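Local coordinates for protein aminopeptidase C (Lactobacillus rhamnosus, PDB 4K7C) that probably removes amino acids from the N-termini of peptides, as a cysteine aminopeptidase of the papain-like, bleomycin hydrolase type, at residues 81-86 with 92-97; 241-246 with 250-255. All coordinates share one frame; numbering follows the deposited sequence.

Overall arrangement
Interaction 1 joins the C-terminal part of helix 70-87 to the chain that follows it and leads into helix 96-117; interaction 2 joins the end of strand 237-243 to helix 245-253. Their centres lie 12 Å apart, and Ile83 bridges them: its CD1 packs 3.7 Å from Val253 CG2, and its CG1 lies 3.3 Å from Tyr252 O. Phe248, between the two segments of interaction 2, touches Phe92 and Leu94 and extends the apolar layer. In papain-like peptidases the helix corresponding to 70-87 carries the nucleophilic cysteine near its start, so both contacts probably sit toward its far end. The side chains of Phe92 and Gln246 each come within about 4 Å of a bound glycerol, probably from the crystallisation liquor.

Interaction 1: 81-86 with 92-97; sequences HGIQAQ and FELSQN
Ile83 and Phe92 form the apolar half of this contact, while Gln84 ties the same phenylalanine down through its backbone. With CG anti to the backbone N (chi1 178°), the Phe92 ring swings toward helix 70-87, where its CD2 lies 3.8 Å from Ile83 CG2, an oblique approach. The branched isoleucine suits the place because both arms touch the ring, CG2 at CD2 and CD1 at CE2, and CD1 alone goes on to meet Leu94 CD2, tip to tip at 4.0 Å. Val253 and Phe248 of helix 245-253 cover this layer further. One helical position on, the extended Gln84 side chain lays CG against Phe92 CB (4.0 Å), its amide plane almost perpendicular to the ring.

Gln84 NE2 donates to Phe92 O over 3.1 Å, in the carbonyl plane and on a lone pair, although the bond is bent (139° at the hydrogen). Arg80 NH1 grips that same oxygen. At the other end of the amide, Gln84 OE1 accepts from His81 ND1 at 2.8 Å in a nearly straight bond (167°); OE1 lies in the imidazole plane, while ND1 comes from above the amide's carbonyl plane. This bond fixes which way round the amide sits. A leucine at Gln84 would probably leave Phe92 O with Arg80 as its remaining partner of the pair and His81 ND1 without its acceptor.

The packing around Ile83 and Leu94 is buried; toward solvent the contact slackens, with Phe92 partly exposed beside a bound glycerol. Since His81 NE2 also bonds to Glu384, the ring has an acceptor at each nitrogen and may well be protonated; such a charge would probably polarise the Gln84 amide through OE1 and so strengthen the NE2 donor to Phe92 O.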
loop_
_atom_site.group_PDB
_atom_site.type_symbol
_atom_site.label_atom_id
_atom_site.label_comp_id
_atom_site.label_asym_id
_atom_site.label_seq_id
_atom_site.Cartn_x
_atom_site.Cartn_y
_atom_site.Cartn_z
ATOM N N HIS A 81 31.791 7.480 -15.212
ATOM C CA HIS A 81 32.608 7.869 -14.014
ATOM C C HIS A 81 33.847 8.737 -14.458
ATOM O O HIS A 81 34.256 9.649 -13.755
ATOM C CB HIS A 81 32.994 6.669 -13.146
ATOM C CG HIS A 81 31.826 5.876 -12.640
ATOM N ND1 HIS A 81 30.664 6.464 -12.182
ATOM C CD2 HIS A 81 31.638 4.542 -12.538
ATOM C CE1 HIS A 81 29.811 5.508 -11.814
ATOM N NE2 HIS A 81 30.364 4.341 -12.059
ATOM N N GLY A 82 34.404 8.426 -15.632
ATOM C CA GLY A 82 35.412 9.264 -16.263
ATOM C C GLY A 82 34.925 10.689 -16.496
ATOM O O GLY A 82 35.562 11.655 -16.072
ATOM N N ILE A 83 33.712 10.803 -17.055
ATOM C CA ILE A 83 33.128 12.116 -17.317
ATOM C C ILE A 83 32.897 12.893 -16.063
ATOM O O ILE A 83 33.204 14.146 -15.956
ATOM C CB ILE A 83 31.808 11.972 -18.095
ATOM C CG1 ILE A 83 32.084 11.383 -19.465
ATOM C CG2 ILE A 83 31.081 13.304 -18.215
ATOM C CD1 ILE A 83 30.817 11.060 -20.267
ATOM N N GLN A 84 32.305 12.212 -15.088
ATOM C CA GLN A 84 31.974 12.850 -13.791
ATOM C C GLN A 84 33.240 13.442 -13.131
ATOM O O GLN A 84 33.178 14.507 -12.576
ATOM C CB GLN A 84 31.432 11.782 -12.783
ATOM C CG GLN A 84 30.060 11.214 -13.157
ATOM C CD GLN A 84 29.688 9.896 -12.464
ATOM O OE1 GLN A 84 30.490 9.236 -11.778
ATOM N NE2 GLN A 84 28.502 9.496 -12.714
ATOM N N ALA A 85 34.331 12.702 -13.147
ATOM C CA ALA A 85 35.540 13.150 -12.526
ATOM C C ALA A 85 36.190 14.277 -13.347
ATOM O O ALA A 85 36.395 15.371 -12.818
ATOM C CB ALA A 85 36.506 11.987 -12.288
ATOM N N GLN A 86 36.349 14.055 -14.650
ATOM C CA GLN A 86 37.040 15.044 -15.502
ATOM C C GLN A 86 36.264 16.370 -15.615
ATOM O O GLN A 86 36.859 17.422 -15.595
ATOM C CB GLN A 86 37.285 14.444 -16.888
ATOM C CG GLN A 86 38.103 15.308 -17.842
ATOM C CD GLN A 86 38.405 14.622 -19.202
ATOM O OE1 GLN A 86 38.113 13.433 -19.425
ATOM N NE2 GLN A 86 38.990 15.391 -20.124
ATOM N N PHE A 92 26.404 12.084 -13.276
ATOM C CA PHE A 92 26.051 12.221 -14.695
ATOM C C PHE A 92 25.754 10.832 -15.301
ATOM O O PHE A 92 26.406 9.824 -14.928
ATOM C CB PHE A 92 27.206 12.813 -15.463
ATOM C CG PHE A 92 26.904 12.934 -16.941
ATOM C CD1 PHE A 92 26.020 13.890 -17.417
ATOM C CD2 PHE A 92 27.495 12.058 -17.833
ATOM C CE1 PHE A 92 25.752 14.009 -18.797
ATOM C CE2 PHE A 92 27.229 12.193 -19.201
ATOM C CZ PHE A 92 26.327 13.118 -19.663
ATOM N N GLU A 93 24.717 10.736 -16.137
ATOM C CA GLU A 93 24.431 9.469 -16.817
ATOM C C GLU A 93 24.398 9.612 -18.359
ATOM O O GLU A 93 23.932 10.604 -18.869
ATOM C CB GLU A 93 23.072 8.866 -16.426
ATOM C CG GLU A 93 22.957 7.899 -15.299
ATOM C CD GLU A 93 21.511 7.356 -15.166
ATOM O OE1 GLU A 93 20.656 8.171 -14.787
ATOM O OE2 GLU A 93 21.203 6.188 -15.575
ATOM N N LEU A 94 24.922 8.583 -19.027
ATOM C CA LEU A 94 24.786 8.433 -20.471
ATOM C C LEU A 94 23.526 7.674 -20.793
ATOM O O LEU A 94 23.051 6.853 -19.932
ATOM C CB LEU A 94 26.010 7.704 -21.021
ATOM C CG LEU A 94 27.350 8.430 -20.814
ATOM C CD1 LEU A 94 28.626 7.529 -20.884
ATOM C CD2 LEU A 94 27.444 9.630 -21.770
ATOM N N SER A 95 23.033 7.840 -22.022
ATOM C CA SER A 95 21.816 7.185 -22.453
ATOM C C SER A 95 22.023 5.691 -22.727
ATOM O O SER A 95 22.594 5.304 -23.726
ATOM C CB SER A 95 21.276 7.836 -23.707
ATOM O OG SER A 95 20.144 7.260 -24.195
ATOM N N GLN A 96 21.445 4.866 -21.859
ATOM C CA GLN A 96 21.392 3.417 -22.180
ATOM C C GLN A 96 20.383 3.038 -23.247
ATOM O O GLN A 96 20.510 1.992 -23.807
ATOM C CB GLN A 96 21.142 2.625 -20.885
ATOM C CG GLN A 96 22.023 3.070 -19.750
ATOM C CD GLN A 96 21.431 4.097 -18.867
ATOM O OE1 GLN A 96 20.404 4.727 -19.173
ATOM N NE2 GLN A 96 22.158 4.388 -17.748
ATOM N N ASN A 97 19.381 3.882 -23.520
ATOM C CA ASN A 97 18.434 3.655 -24.553
ATOM C C ASN A 97 19.152 3.822 -25.940
ATOM O O ASN A 97 18.859 3.062 -26.836
ATOM C CB ASN A 97 17.275 4.557 -24.446
ATOM C CG ASN A 97 16.136 4.146 -25.345
ATOM O OD1 ASN A 97 16.047 2.978 -25.793
ATOM N ND2 ASN A 97 15.223 5.040 -25.561
#

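Interaction 2: 241-246 with 250-255; sequences RELTPQ and KKYVGW
Gln246 and Lys250 are one helical turn apart, and Lys250 N donates to Gln246 O at 3.0 Å in a straight bond (168° at the hydrogen), an i to i+4 link in the first turns of helix 245-253. Outside this link, the side chains meet where Leu243, the last residue of the strand, turns toward the helix and sets CD1 4.1 Å from Tyr252 CE2, the two side chains crossing at about a right angle. Having CG beside the backbone N (chi1 -69°) lets the Tyr252 ring stand out from the side of the helix toward Leu243. A tyrosine suits this place because its ring can join Phe248, Phe87 and Phe228 while its OH bonds to Asp240 OD2, the oxygen that also takes a salt bridge from Lys251 NZ. Gln246 and Lys250 lie at the more open margin, where both residues were modelled in two conformers; Lys250 CG rests 3.3 Å from Gln246 O, its aliphatic start against the carbonyl that accepts the backbone bond.

Thr244 caps the helix with its hydroxyl, and Thr247 OG1 answers by bonding Thr244 N, the reciprocal pattern of a capping box; Pro245 fits the first turn, where its missing N-H costs little. Gly254 is the first residue to leave helical angles, with positive phi, which a residue without a side chain adopts easily. Together these features make a strand-to-helix connection: a two-stranded antiparallel hairpin turns a corner at Glu242 and enters, past the Thr244 N-cap, a helix that packs back on it.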
loop_
_atom_site.group_PDB
_atom_site.type_symbol
_atom_site.label_atom_id
_atom_site.label_comp_id
_atom_site.label_asym_id
_atom_site.label_seq_id
_atom_site.Cartn_x
_atom_site.Cartn_y
_atom_site.Cartn_z
ATOM N N ARG A 241 27.422 23.533 -27.997
ATOM C CA ARG A 241 26.457 23.494 -29.063
ATOM C C ARG A 241 26.766 22.637 -30.279
ATOM O O ARG A 241 27.921 22.404 -30.595
ATOM C CB ARG A 241 26.129 24.927 -29.447
ATOM C CG ARG A 241 25.535 25.679 -28.226
ATOM C CD ARG A 241 25.199 27.049 -28.594
ATOM N NE ARG A 241 23.869 27.079 -29.165
ATOM C CZ ARG A 241 23.320 28.227 -29.551
ATOM N NH1 ARG A 241 22.124 28.223 -30.092
ATOM N NH2 ARG A 241 23.994 29.361 -29.376
ATOM N N GLU A 242 25.717 22.115 -30.901
ATOM C CA GLU A 242 25.817 21.352 -32.129
ATOM C C GLU A 242 26.795 20.133 -32.085
ATOM O O GLU A 242 27.551 19.843 -32.997
ATOM C CB GLU A 242 26.256 22.319 -33.203
ATOM C CG GLU A 242 25.329 23.510 -33.259
ATOM C CD GLU A 242 25.077 23.838 -34.667
ATOM O OE1 GLU A 242 23.973 23.458 -35.128
ATOM O OE2 GLU A 242 26.038 24.359 -35.293
ATOM N N LEU A 243 26.761 19.440 -30.972
ATOM C CA LEU A 243 27.460 18.170 -30.829
ATOM C C LEU A 243 26.726 17.099 -31.650
ATOM O O LEU A 243 25.507 17.194 -31.922
ATOM C CB LEU A 243 27.523 17.806 -29.366
ATOM C CG LEU A 243 28.409 18.598 -28.408
ATOM C CD1 LEU A 243 28.030 18.328 -26.974
ATOM C CD2 LEU A 243 29.851 18.238 -28.640
ATOM N N THR A 244 27.497 16.051 -32.055
ATOM C CA THR A 244 26.915 14.826 -32.534
ATOM C C THR A 244 27.208 13.736 -31.452
ATOM O O THR A 244 28.054 13.958 -30.543
ATOM C CB THR A 244 27.405 14.402 -33.899
ATOM O OG1 THR A 244 28.687 13.776 -33.741
ATOM C CG2 THR A 244 27.457 15.545 -34.846
ATOM N N PRO A 245 26.573 12.545 -31.573
ATOM C CA PRO A 245 26.923 11.431 -30.655
ATOM C C PRO A 245 28.407 11.098 -30.741
ATOM O O PRO A 245 29.072 10.792 -29.745
ATOM C CB PRO A 245 25.991 10.299 -31.130
ATOM C CG PRO A 245 24.743 11.057 -31.556
ATOM C CD PRO A 245 25.347 12.237 -32.329
ATOM N N GLN A 246 28.964 11.206 -31.938
ATOM C CA GLN A 246 30.392 10.940 -32.104
ATOM C C GLN A 246 31.318 12.022 -31.605
ATOM O O GLN A 246 32.265 11.692 -30.932
ATOM C CB GLN A 246 30.690 10.466 -33.525
ATOM C CG GLN A 246 29.824 9.241 -33.840
ATOM C CD GLN A 246 30.220 8.539 -35.097
ATOM O OE1 GLN A 246 29.596 8.697 -36.163
ATOM N NE2 GLN A 246 31.306 7.790 -35.008
ATOM N N LYS A 250 33.965 11.651 -28.430
ATOM C CA LYS A 250 35.372 12.048 -28.569
ATOM C C LYS A 250 35.776 13.095 -27.525
ATOM O O LYS A 250 36.831 13.009 -26.961
ATOM C CB LYS A 250 35.656 12.501 -30.025
ATOM C CG LYS A 250 35.506 11.372 -31.064
ATOM C CD LYS A 250 35.806 11.829 -32.516
ATOM C CE LYS A 250 36.491 10.718 -33.313
ATOM N NZ LYS A 250 35.421 9.955 -33.963
ATOM N N LYS A 251 34.909 14.060 -27.220
ATOM C CA LYS A 251 35.246 15.153 -26.300
ATOM C C LYS A 251 35.109 14.827 -24.821
ATOM O O LYS A 251 36.026 15.138 -24.043
ATOM C CB LYS A 251 34.446 16.402 -26.646
ATOM C CG LYS A 251 34.655 17.585 -25.721
ATOM C CD LYS A 251 34.059 18.861 -26.270
ATOM C CE LYS A 251 34.099 19.999 -25.245
ATOM N NZ LYS A 251 33.412 21.189 -25.824
ATOM N N TYR A 252 34.036 14.131 -24.467
ATOM C CA TYR A 252 33.711 13.897 -23.059
ATOM C C TYR A 252 34.251 12.585 -22.519
ATOM O O TYR A 252 34.553 12.507 -21.330
ATOM C CB TYR A 252 32.171 14.127 -22.802
ATOM C CG TYR A 252 31.781 15.513 -22.913
ATOM C CD1 TYR A 252 31.849 16.374 -21.782
ATOM C CD2 TYR A 252 31.356 16.059 -24.141
ATOM C CE1 TYR A 252 31.502 17.725 -21.913
ATOM C CE2 TYR A 252 31.003 17.421 -24.275
ATOM C CZ TYR A 252 31.102 18.243 -23.154
ATOM O OH TYR A 252 30.783 19.611 -23.235
ATOM N N VAL A 253 34.463 11.603 -23.401
ATOM C CA VAL A 253 35.048 10.346 -22.984
ATOM C C VAL A 253 36.470 10.233 -23.516
ATOM O O VAL A 253 37.418 10.080 -22.737
ATOM C CB VAL A 253 34.167 9.133 -23.418
ATOM C CG1 VAL A 253 34.730 7.824 -22.837
ATOM C CG2 VAL A 253 32.765 9.259 -22.831
ATOM N N GLY A 254 36.645 10.237 -24.830
ATOM C CA GLY A 254 37.991 10.388 -25.370
ATOM C C GLY A 254 38.855 9.134 -25.392
ATOM O O GLY A 254 40.066 9.227 -25.658
ATOM N N TRP A 255 38.248 7.944 -25.201
ATOM C CA TRP A 255 38.974 6.690 -25.241
ATOM C C TRP A 255 39.249 6.213 -26.657
ATOM O O TRP A 255 38.553 6.579 -27.572
ATOM C CB TRP A 255 38.162 5.606 -24.524
ATOM C CG TRP A 255 37.876 5.860 -23.140
ATOM C CD1 TRP A 255 38.266 6.895 -22.399
ATOM C CD2 TRP A 255 37.091 5.013 -22.266
ATOM N NE1 TRP A 255 37.806 6.772 -21.109
ATOM C CE2 TRP A 255 37.066 5.621 -21.018
ATOM C CE3 TRP A 255 36.435 3.810 -22.446
ATOM C CZ2 TRP A 255 36.371 5.065 -19.909
ATOM C CZ3 TRP A 255 35.746 3.245 -21.344
ATOM C CH2 TRP A 255 35.752 3.883 -20.097
#